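Long-range contacts in LPXTG cell wall surface protein (Streptococcus gordonii, PDB 4IGB), which is a surface protein probably anchored to the peptidoglycan through its LPXTG signal, and is likely to act as an adhesin through its N-terminal region: residues 321-326 and 401-406; 334-339 and 351-356. One frame throughout, in Å; residues are numbered along the deposited sequence.

Interaction 1. Residues 321-326 and 401-406; sequences IEMVQK and VTLHVD
Four backbone hydrogen bonds join strand 321-326 to the antiparallel strand 401-405, in two hydrogen-bonded pairs. E322 and H404 form one: E322 N gives to H404 O at 3.0 Å, and H404 N gives back to E322 O at 2.7 Å. V324 and T402 form the other, with V324 N to T402 O at 2.7 Å and T402 N to V324 O at 2.9 Å. Around the non-hydrogen-bonded pairs the carbonyls also take CA-H...O contacts, among them M323 CA to T402 O.

The side chains fall on two faces. On the face of E322, V324, T402 and H404, the imidazole lies diagonally across from V324. The valine CG2, anti to its own carbonyl carbon, comes within 3.5 Å of H404 CD2, neither squarely over the ring nor at its edge. E322 turns its carboxylate to K363 of the neighbouring strand 359-364, in a salt bridge. A water bound to T402 OG1 also makes a weak bond to V324 O.

The other face is turned inward. There L403 CD1 reaches I321 CG2 at 4.1 Å and lies near M323 CG, while F305 of strand 298-305 packs on both M323 and L403. Q325 bends at chi2 (66°) and lays its amide against the methyl CG1 of V401, with NE2 3.2 Å from that carbon. The amide oxygen OE1 takes N399 ND2 and, at 2.8 Å, the backbone N of K326.

The chemistry is thus divided: the backbone bonds set the register; on the face with H404 the water serves T402 and K363 pairs with E322, beside the apolar V324; and the inner face is largely apolar, its one amide tethered by hydrogen bonds.

Interaction 2. Residues 334-339 and 351-356; sequences KELKVE and YTIEKT
Two strands facing each other across the interior of the N2 domain make this contact, strand 334-339 on one side and strand 351-356 on the other. Their axes come no closer than 9.7 Å and run roughly antiparallel, at 155°. No hydrogen bond passes directly between them, and the side chains of L336, V338, Y351 and I353 meet between them.

V338 and Y351 approach from opposite directions. The methyl CG1 of V338 sits over one face of the phenol ring, 3.6 Å from the centroid of Y351 and 19° off the ring normal, a CH-pi contact displaced toward the rim. Y351 already points at the opposing strand; its CG, between the backbone N and the carbonyl carbon (chi1 65°), sets the ring against the valine methyl. At the far end of the ring, a water bridges Y351 OH, at 2.9 Å, and the backbone N of V338, at 3.2 Å, giving the interface a polar link beside its apolar one.

L336 and I353 meet tip to tip. The extended I353 side chain brings CD1 to 3.6 Å from L336 CG, close to both methyls of the leucine. L336 CD1 also passes Y351 CE1 at 4.2 Å. Beyond these pairs, V360 of strand 359-364 touches both L336 and I353, and L345 covers V338 and Y351.

On strand 334-339, K334 and E335 are both set opposite the single residue K382 of strand 377-385, a classic beta bulge, while K337 and E339 point away and join in a salt bridge. Apolar side chains meeting between strands that share no backbone bonds are typical of face-to-face packing in a beta-sandwich, consistent with the adhesin clan of this domain.

Both contacts lie in the N2 domain, the second domain of the modelled chain. Of the four segments, strand 321-326 comes first along the chain, and a short turn leads from it into strand 331-339. After an intervening loop the chain returns as strand 351-356, and here interaction 2 closes the shorter loop. It continues through strands 359-364 and 377-385 before strand 397-405 closes interaction 1, within whose longer loop interaction 2 is nested. Interaction 1 joins neighbouring strands edge to edge, whereas interaction 2 packs strands across the interior. Strand 359-364 connects them, pairing with both 321-326 and 351-356. The contact centres are about 12 Å apart.

Interaction 1. Residues 321-326 and 401-406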
# COMPACT_ATOMS: atom_id res chain seq x y z
N ILE D 321 -0.98 -4.79 19.94
CA ILE D 321 -1.16 -6.18 19.56
C ILE D 321 -2.35 -6.78 20.29
O ILE D 321 -2.35 -6.88 21.52
CB ILE D 321 0.08 -7.01 19.90
CG1 ILE D 321 1.27 -6.55 19.04
CG2 ILE D 321 -0.21 -8.48 19.67
CD1 ILE D 321 2.55 -7.31 19.29
N GLU D 322 -3.37 -7.19 19.53
CA GLU D 322 -4.54 -7.83 20.12
C GLU D 322 -4.88 -9.13 19.39
O GLU D 322 -4.62 -9.26 18.19
CB GLU D 322 -5.73 -6.87 20.10
CG GLU D 322 -5.40 -5.51 20.70
CD GLU D 322 -6.53 -4.51 20.59
OE1 GLU D 322 -7.69 -4.92 20.33
OE2 GLU D 322 -6.25 -3.30 20.76
N MET D 323 -5.41 -10.09 20.13
CA MET D 323 -5.87 -11.35 19.57
C MET D 323 -7.37 -11.49 19.81
O MET D 323 -7.82 -11.56 20.95
CB MET D 323 -5.15 -12.54 20.22
CG MET D 323 -3.64 -12.59 20.03
SD MET D 323 -2.79 -11.35 21.01
CE MET D 323 -1.12 -11.95 20.93
N VAL D 324 -8.14 -11.53 18.73
CA VAL D 324 -9.58 -11.61 18.86
C VAL D 324 -10.06 -13.04 18.65
O VAL D 324 -9.90 -13.62 17.58
CB VAL D 324 -10.29 -10.71 17.86
CG1 VAL D 324 -11.80 -10.83 18.03
CG2 VAL D 324 -9.84 -9.27 18.06
N GLN D 325 -10.64 -13.61 19.71
CA GLN D 325 -11.23 -14.94 19.63
C GLN D 325 -12.73 -14.79 19.78
O GLN D 325 -13.22 -13.93 20.52
CB GLN D 325 -10.68 -15.84 20.74
CG GLN D 325 -11.43 -17.14 20.93
CD GLN D 325 -11.32 -18.09 19.74
OE1 GLN D 325 -11.97 -17.90 18.71
NE2 GLN D 325 -10.50 -19.12 19.88
N LYS D 326 -13.47 -15.62 19.05
CA LYS D 326 -14.93 -15.61 19.12
C LYS D 326 -15.44 -17.04 19.21
O LYS D 326 -15.30 -17.82 18.28
CB LYS D 326 -15.51 -14.90 17.89
CG LYS D 326 -17.03 -14.92 17.85
CD LYS D 326 -17.61 -14.49 19.19
CE LYS D 326 -19.04 -13.97 19.04
NZ LYS D 326 -19.41 -13.13 20.22
N VAL D 401 -9.31 -17.47 14.98
CA VAL D 401 -8.88 -16.32 15.76
C VAL D 401 -8.24 -15.32 14.83
O VAL D 401 -7.85 -15.65 13.72
CB VAL D 401 -7.87 -16.71 16.86
CG1 VAL D 401 -8.54 -17.61 17.89
CG2 VAL D 401 -6.66 -17.41 16.25
N THR D 402 -8.16 -14.08 15.28
CA THR D 402 -7.59 -13.05 14.46
C THR D 402 -6.55 -12.26 15.24
O THR D 402 -6.79 -11.88 16.39
CB THR D 402 -8.66 -12.12 13.89
OG1 THR D 402 -9.63 -12.91 13.21
CG2 THR D 402 -8.05 -11.13 12.92
N LEU D 403 -5.40 -12.07 14.62
CA LEU D 403 -4.33 -11.27 15.19
C LEU D 403 -4.44 -9.86 14.66
O LEU D 403 -4.60 -9.66 13.46
CB LEU D 403 -2.96 -11.84 14.80
CG LEU D 403 -1.77 -10.96 15.16
CD1 LEU D 403 -1.65 -10.82 16.68
CD2 LEU D 403 -0.48 -11.53 14.55
N HIS D 404 -4.35 -8.89 15.56
CA HIS D 404 -4.32 -7.49 15.17
C HIS D 404 -2.98 -6.88 15.56
O HIS D 404 -2.52 -7.03 16.69
CB HIS D 404 -5.46 -6.70 15.83
CG HIS D 404 -6.81 -7.00 15.25
ND1 HIS D 404 -7.38 -6.25 14.24
CD2 HIS D 404 -7.72 -7.97 15.54
CE1 HIS D 404 -8.56 -6.75 13.93
NE2 HIS D 404 -8.79 -7.79 14.71
N VAL D 405 -2.37 -6.18 14.61
CA VAL D 405 -1.08 -5.53 14.80
C VAL D 405 -1.28 -4.13 14.28
O VAL D 405 -1.53 -3.94 13.09
CB VAL D 405 0.00 -6.23 13.96
CG1 VAL D 405 1.33 -5.49 14.05
CG2 VAL D 405 0.16 -7.66 14.41
N ASP D 406 -1.19 -3.14 15.17
CA ASP D 406 -1.64 -1.79 14.84
C ASP D 406 -3.00 -1.92 14.14
O ASP D 406 -3.88 -2.58 14.67
CB ASP D 406 -0.62 -1.04 13.99
CG ASP D 406 0.72 -0.85 14.71
OD1 ASP D 406 0.77 -1.10 15.94
OD2 ASP D 406 1.71 -0.46 14.05
O HOH W 1 -11.87 -14.03 14.89

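Interaction 2. Residues 334-339 and 351-356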
# COMPACT_ATOMS: atom_id res chain seq x y z
N LYS D 334 -14.11 -20.40 29.81
CA LYS D 334 -13.77 -20.57 31.21
C LYS D 334 -12.61 -19.69 31.62
O LYS D 334 -12.68 -18.94 32.60
CB LYS D 334 -13.46 -22.04 31.52
CG LYS D 334 -14.64 -22.98 31.29
CD LYS D 334 -14.57 -24.19 32.21
CE LYS D 334 -14.71 -23.78 33.67
NZ LYS D 334 -14.72 -24.95 34.60
N GLU D 335 -11.53 -19.76 30.86
CA GLU D 335 -10.32 -19.03 31.18
C GLU D 335 -9.29 -19.26 30.08
O GLU D 335 -9.51 -20.07 29.18
CB GLU D 335 -9.76 -19.49 32.52
CG GLU D 335 -9.48 -20.98 32.59
CD GLU D 335 -9.04 -21.44 33.97
OE1 GLU D 335 -7.97 -22.09 34.08
OE2 GLU D 335 -9.76 -21.15 34.95
N LEU D 336 -8.18 -18.53 30.15
CA LEU D 336 -7.10 -18.74 29.21
C LEU D 336 -5.78 -18.49 29.91
O LEU D 336 -5.73 -17.83 30.95
CB LEU D 336 -7.24 -17.79 28.03
CG LEU D 336 -7.16 -16.30 28.36
CD1 LEU D 336 -5.71 -15.84 28.35
CD2 LEU D 336 -7.98 -15.48 27.37
N LYS D 337 -4.70 -19.03 29.36
CA LYS D 337 -3.36 -18.57 29.71
C LYS D 337 -2.61 -18.17 28.44
O LYS D 337 -2.99 -18.55 27.34
CB LYS D 337 -2.59 -19.60 30.55
CG LYS D 337 -1.92 -20.76 29.81
CD LYS D 337 -1.24 -21.69 30.82
CE LYS D 337 -0.32 -22.71 30.16
NZ LYS D 337 -1.05 -23.67 29.29
N VAL D 338 -1.57 -17.36 28.59
CA VAL D 338 -0.71 -17.08 27.46
C VAL D 338 0.76 -17.19 27.85
O VAL D 338 1.19 -16.66 28.87
CB VAL D 338 -1.05 -15.72 26.78
CG1 VAL D 338 -2.27 -15.08 27.42
CG2 VAL D 338 0.14 -14.80 26.80
N GLU D 339 1.51 -17.93 27.04
CA GLU D 339 2.92 -18.15 27.29
C GLU D 339 3.73 -17.46 26.21
O GLU D 339 3.25 -17.27 25.09
CB GLU D 339 3.24 -19.65 27.29
CG GLU D 339 2.29 -20.49 28.13
CD GLU D 339 2.47 -21.98 27.90
OE1 GLU D 339 3.62 -22.47 28.03
OE2 GLU D 339 1.47 -22.66 27.59
N TYR D 351 -0.48 -8.77 29.80
CA TYR D 351 -1.63 -8.68 28.90
C TYR D 351 -2.90 -8.45 29.69
O TYR D 351 -2.94 -8.73 30.88
CB TYR D 351 -1.81 -9.96 28.09
CG TYR D 351 -2.17 -11.17 28.94
CD1 TYR D 351 -3.49 -11.45 29.30
CD2 TYR D 351 -1.17 -12.03 29.40
CE1 TYR D 351 -3.80 -12.56 30.09
CE2 TYR D 351 -1.47 -13.13 30.18
CZ TYR D 351 -2.77 -13.39 30.53
OH TYR D 351 -3.03 -14.50 31.30
N THR D 352 -3.93 -7.97 29.02
CA THR D 352 -5.23 -7.82 29.64
C THR D 352 -6.29 -8.54 28.82
O THR D 352 -6.17 -8.68 27.60
CB THR D 352 -5.63 -6.35 29.79
OG1 THR D 352 -5.92 -5.78 28.51
CG2 THR D 352 -4.52 -5.56 30.46
N ILE D 353 -7.33 -9.01 29.50
CA ILE D 353 -8.42 -9.71 28.84
C ILE D 353 -9.69 -8.88 28.88
O ILE D 353 -10.06 -8.34 29.91
CB ILE D 353 -8.69 -11.08 29.51
CG1 ILE D 353 -7.40 -11.89 29.62
CG2 ILE D 353 -9.76 -11.83 28.74
CD1 ILE D 353 -7.56 -13.25 30.31
N GLU D 354 -10.35 -8.78 27.73
CA GLU D 354 -11.65 -8.14 27.64
C GLU D 354 -12.65 -9.14 27.07
O GLU D 354 -12.38 -9.78 26.05
CB GLU D 354 -11.58 -6.91 26.74
CG GLU D 354 -12.92 -6.54 26.11
CD GLU D 354 -12.87 -5.22 25.35
OE1 GLU D 354 -11.90 -4.45 25.55
OE2 GLU D 354 -13.80 -4.97 24.55
N LYS D 355 -13.79 -9.28 27.73
CA LYS D 355 -14.80 -10.24 27.28
C LYS D 355 -16.13 -9.55 27.03
O LYS D 355 -16.59 -8.77 27.86
CB LYS D 355 -14.97 -11.38 28.28
CG LYS D 355 -16.03 -12.39 27.88
CD LYS D 355 -16.08 -13.56 28.85
CE LYS D 355 -17.12 -14.60 28.43
NZ LYS D 355 -18.52 -14.06 28.38
N THR D 356 -16.73 -9.86 25.89
CA THR D 356 -18.04 -9.32 25.54
C THR D 356 -18.87 -10.39 24.85
O THR D 356 -18.69 -10.66 23.66
CB THR D 356 -17.92 -8.11 24.60
OG1 THR D 356 -17.09 -7.11 25.21
CG2 THR D 356 -19.29 -7.52 24.33
O HOH W 2 -1.00 -16.59 31.62